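Local coordinates for glucoamylase (Thermoanaerobacterium thermosaccharolyticum, PDB 1LF6), which hydrolyses terminal alpha-1,4-linked glucose residues from the non-reducing ends of glucan chains, releasing beta-D-glucose, as a family 15 glycoside hydrolase, at residues 403-414 and 457-467. Residues are numbered along the deposited sequence; the frame is centred on the assembly and turned at random.
Sequences ILSYRLKRYDLY and CAAYIAEQNKD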
# COMPACT_ATOMS: atom_id res chain seq x y z
N ILE A 403 -13.10 -4.50 18.89
CA ILE A 403 -13.65 -5.66 18.20
C ILE A 403 -12.56 -6.70 17.96
O ILE A 403 -12.79 -7.90 18.10
CB ILE A 403 -14.30 -5.25 16.85
CG1 ILE A 403 -15.42 -4.22 17.12
CG2 ILE A 403 -14.88 -6.47 16.14
CD1 ILE A 403 -16.03 -3.64 15.86
N LEU A 404 -11.36 -6.23 17.61
CA LEU A 404 -10.23 -7.11 17.37
C LEU A 404 -9.79 -7.78 18.68
O LEU A 404 -9.45 -8.96 18.70
CB LEU A 404 -9.05 -6.32 16.77
CG LEU A 404 -7.80 -7.11 16.37
CD1 LEU A 404 -8.15 -8.19 15.37
CD2 LEU A 404 -6.77 -6.15 15.77
N SER A 405 -9.80 -7.02 19.77
CA SER A 405 -9.43 -7.56 21.07
C SER A 405 -10.35 -8.73 21.41
O SER A 405 -9.92 -9.74 21.97
CB SER A 405 -9.54 -6.49 22.15
OG SER A 405 -8.53 -5.51 22.00
N TYR A 406 -11.62 -8.59 21.05
CA TYR A 406 -12.60 -9.63 21.30
C TYR A 406 -12.34 -10.89 20.47
O TYR A 406 -12.35 -11.99 21.00
CB TYR A 406 -14.01 -9.11 21.01
CG TYR A 406 -15.02 -10.21 20.86
CD1 TYR A 406 -15.43 -10.63 19.59
CD2 TYR A 406 -15.52 -10.88 21.97
CE1 TYR A 406 -16.30 -11.70 19.44
CE2 TYR A 406 -16.39 -11.95 21.83
CZ TYR A 406 -16.77 -12.35 20.56
OH TYR A 406 -17.60 -13.44 20.42
N ARG A 407 -12.11 -10.72 19.18
CA ARG A 407 -11.87 -11.86 18.31
C ARG A 407 -10.57 -12.59 18.64
O ARG A 407 -10.47 -13.80 18.46
CB ARG A 407 -11.87 -11.42 16.84
CG ARG A 407 -13.24 -10.96 16.36
CD ARG A 407 -13.32 -11.03 14.85
NE ARG A 407 -13.17 -12.40 14.38
CZ ARG A 407 -12.49 -12.75 13.30
NH1 ARG A 407 -11.89 -11.82 12.56
NH2 ARG A 407 -12.41 -14.03 12.95
N LEU A 408 -9.57 -11.85 19.12
CA LEU A 408 -8.30 -12.46 19.49
C LEU A 408 -8.35 -12.93 20.95
O LEU A 408 -7.38 -13.45 21.48
CB LEU A 408 -7.16 -11.45 19.30
CG LEU A 408 -6.75 -11.23 17.84
CD1 LEU A 408 -5.78 -10.08 17.72
CD2 LEU A 408 -6.14 -12.51 17.30
N LYS A 409 -9.51 -12.75 21.58
CA LYS A 409 -9.72 -13.14 22.97
C LYS A 409 -8.64 -12.57 23.88
O LYS A 409 -8.19 -13.23 24.83
CB LYS A 409 -9.77 -14.66 23.09
CG LYS A 409 -10.96 -15.28 22.39
CD LYS A 409 -11.04 -16.77 22.60
CE LYS A 409 -12.28 -17.35 21.93
NZ LYS A 409 -12.43 -18.82 22.20
N ARG A 410 -8.23 -11.34 23.59
CA ARG A 410 -7.21 -10.66 24.37
C ARG A 410 -7.86 -9.86 25.49
O ARG A 410 -7.84 -8.62 25.48
CB ARG A 410 -6.39 -9.74 23.47
CG ARG A 410 -5.52 -10.49 22.47
CD ARG A 410 -4.42 -11.24 23.19
NE ARG A 410 -3.61 -10.32 23.99
CZ ARG A 410 -2.64 -9.55 23.49
NH1 ARG A 410 -2.35 -9.58 22.22
NH2 ARG A 410 -1.97 -8.74 24.27
N TYR A 411 -8.43 -10.57 26.45
CA TYR A 411 -9.10 -9.94 27.59
C TYR A 411 -8.12 -9.27 28.53
O TYR A 411 -8.51 -8.55 29.45
CB TYR A 411 -9.92 -10.99 28.35
CG TYR A 411 -10.77 -11.86 27.45
CD1 TYR A 411 -11.51 -11.30 26.41
CD2 TYR A 411 -10.84 -13.24 27.65
CE1 TYR A 411 -12.30 -12.09 25.59
CE2 TYR A 411 -11.62 -14.04 26.83
CZ TYR A 411 -12.35 -13.46 25.80
OH TYR A 411 -13.14 -14.24 25.00
N ASP A 412 -6.84 -9.50 28.28
CA ASP A 412 -5.78 -8.91 29.10
C ASP A 412 -5.60 -7.43 28.76
O ASP A 412 -4.94 -6.70 29.49
CB ASP A 412 -4.48 -9.67 28.85
CG ASP A 412 -4.07 -9.64 27.39
OD1 ASP A 412 -3.09 -8.94 27.05
OD2 ASP A 412 -4.74 -10.31 26.57
N LEU A 413 -6.19 -6.99 27.65
CA LEU A 413 -6.06 -5.60 27.23
C LEU A 413 -7.23 -4.72 27.66
O LEU A 413 -7.35 -3.57 27.24
CB LEU A 413 -5.91 -5.53 25.70
CG LEU A 413 -4.69 -6.22 25.09
CD1 LEU A 413 -4.75 -6.11 23.57
CD2 LEU A 413 -3.40 -5.60 25.63
N TYR A 414 -8.08 -5.26 28.53
CA TYR A 414 -9.25 -4.52 29.00
C TYR A 414 -8.92 -3.16 29.63
O TYR A 414 -9.51 -2.15 29.25
CB TYR A 414 -10.04 -5.36 30.01
CG TYR A 414 -11.27 -4.65 30.53
CD1 TYR A 414 -12.35 -4.36 29.70
CD2 TYR A 414 -11.33 -4.22 31.86
CE1 TYR A 414 -13.45 -3.67 30.17
CE2 TYR A 414 -12.44 -3.53 32.34
CZ TYR A 414 -13.50 -3.26 31.49
OH TYR A 414 -14.59 -2.57 31.95
N CYS A 457 -18.74 -5.69 22.12
CA CYS A 457 -17.54 -6.47 22.39
C CYS A 457 -16.88 -5.98 23.68
O CYS A 457 -16.30 -6.76 24.43
CB CYS A 457 -16.54 -6.37 21.22
SG CYS A 457 -17.13 -7.08 19.66
N ALA A 458 -16.97 -4.68 23.93
CA ALA A 458 -16.39 -4.09 25.13
C ALA A 458 -17.11 -4.62 26.36
O ALA A 458 -16.50 -4.86 27.40
CB ALA A 458 -16.47 -2.57 25.08
N ALA A 459 -18.43 -4.77 26.24
CA ALA A 459 -19.24 -5.28 27.34
C ALA A 459 -18.87 -6.73 27.63
O ALA A 459 -18.80 -7.14 28.79
CB ALA A 459 -20.71 -5.17 26.99
N TYR A 460 -18.63 -7.49 26.57
CA TYR A 460 -18.26 -8.90 26.70
C TYR A 460 -16.94 -9.02 27.44
O TYR A 460 -16.80 -9.81 28.37
CB TYR A 460 -18.10 -9.53 25.32
CG TYR A 460 -17.72 -11.00 25.35
CD1 TYR A 460 -18.69 -11.99 25.38
CD2 TYR A 460 -16.38 -11.39 25.35
CE1 TYR A 460 -18.35 -13.34 25.41
CE2 TYR A 460 -16.02 -12.74 25.38
CZ TYR A 460 -17.01 -13.71 25.40
OH TYR A 460 -16.67 -15.05 25.42
N ILE A 461 -15.96 -8.23 27.02
CA ILE A 461 -14.64 -8.24 27.64
C ILE A 461 -14.70 -7.74 29.08
O ILE A 461 -13.97 -8.23 29.94
CB ILE A 461 -13.64 -7.38 26.84
CG1 ILE A 461 -13.45 -7.97 25.44
CG2 ILE A 461 -12.30 -7.32 27.57
CD1 ILE A 461 -12.56 -7.14 24.53
N ALA A 462 -15.56 -6.75 29.33
CA ALA A 462 -15.70 -6.22 30.68
C ALA A 462 -16.19 -7.33 31.60
O ALA A 462 -15.73 -7.45 32.74
CB ALA A 462 -16.68 -5.07 30.70
N GLU A 463 -17.12 -8.14 31.11
CA GLU A 463 -17.67 -9.26 31.88
C GLU A 463 -16.59 -10.29 32.18
O GLU A 463 -16.55 -10.86 33.28
CB GLU A 463 -18.83 -9.91 31.14
CG GLU A 463 -20.10 -9.08 31.14
CD GLU A 463 -21.26 -9.77 30.44
OE1 GLU A 463 -22.36 -9.17 30.37
OE2 GLU A 463 -21.08 -10.91 29.97
N GLN A 464 -15.72 -10.54 31.21
CA GLN A 464 -14.63 -11.51 31.39
C GLN A 464 -13.73 -11.03 32.51
O GLN A 464 -13.12 -11.83 33.22
CB GLN A 464 -13.82 -11.65 30.10
CG GLN A 464 -14.61 -12.21 28.93
CD GLN A 464 -15.04 -13.64 29.16
OE1 GLN A 464 -15.98 -14.13 28.54
NE2 GLN A 464 -14.33 -14.34 30.05
N ASN A 465 -13.65 -9.71 32.67
CA ASN A 465 -12.82 -9.11 33.70
C ASN A 465 -13.65 -8.83 34.96
O ASN A 465 -13.18 -8.18 35.90
CB ASN A 465 -12.21 -7.81 33.17
CG ASN A 465 -11.09 -8.07 32.18
OD1 ASN A 465 -9.92 -8.19 32.57
ND2 ASN A 465 -11.43 -8.18 30.90
N LYS A 466 -14.87 -9.34 34.96
CA LYS A 466 -15.79 -9.18 36.08
C LYS A 466 -16.16 -7.73 36.41
O LYS A 466 -16.49 -7.41 37.54
CB LYS A 466 -15.23 -9.88 37.32
CG LYS A 466 -15.08 -11.39 37.14
CD LYS A 466 -14.51 -12.05 38.39
CE LYS A 466 -14.41 -13.56 38.23
NZ LYS A 466 -13.83 -14.21 39.44
N ASP A 467 -16.09 -6.86 35.40
CA ASP A 467 -16.45 -5.46 35.58
C ASP A 467 -17.89 -5.34 35.09
O ASP A 467 -18.17 -4.70 34.08
CB ASP A 467 -15.54 -4.55 34.75
CG ASP A 467 -15.83 -3.08 34.95
OD1 ASP A 467 -16.88 -2.77 35.55
OD2 ASP A 467 -15.02 -2.24 34.51
O HOH W 1 -13.71 -16.87 25.10
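Y411 is covered on both ring faces: Q464 CG makes a CH-pi contact over the centre of one, 3.9 Å from the centroid, and K409 O lies over the other. The Q464 chain, bent at chi2, also lays its amide nearly parallel to that ring. Y406 and Y460 meet T-shaped, the CD2–CE2 edge of Y406 directed at the face of Y460 with planes at 88°; a water bound by Y411 OH reaches Y460 OH only weakly. C457 SG lies obliquely off the Y406 ring, 4.5 Å from its centroid, and Y406 OH is hydrogen-bonded to D676 OD2.

Between the aromatic groups, I461 spreads its branches: CD1 packs on S405 CB, and CG2 meets Y414 CD1 at 3.6 Å. Y414, its ring swung trans to the main-chain nitrogen (chi1 180°), runs past A462 and hydrogen-bonds through OH to D467 OD2 at 2.6 Å, from above the carboxylate plane. D467 OD2 also hydrogen-bonds S470 OG. A hydrogen bond from N465 ND2 to I461 O (2.7 Å) fixes the amide, and a second, from ND2 to a lone pair of Y411 O (3.3 Å), joins it to the 3-10 turn 411-413.

This illustrates how an (alpha/alpha) barrel packs the C-terminal ends of helices 395-407 and 445-464, with helix 414-428 between them in sequence. Segments 403-407 and 457-464 cross at 50°, away from the probable catalytic residues E435 and E438, and helices 342-355, 358-375, 414-428 and 468-489 surround them.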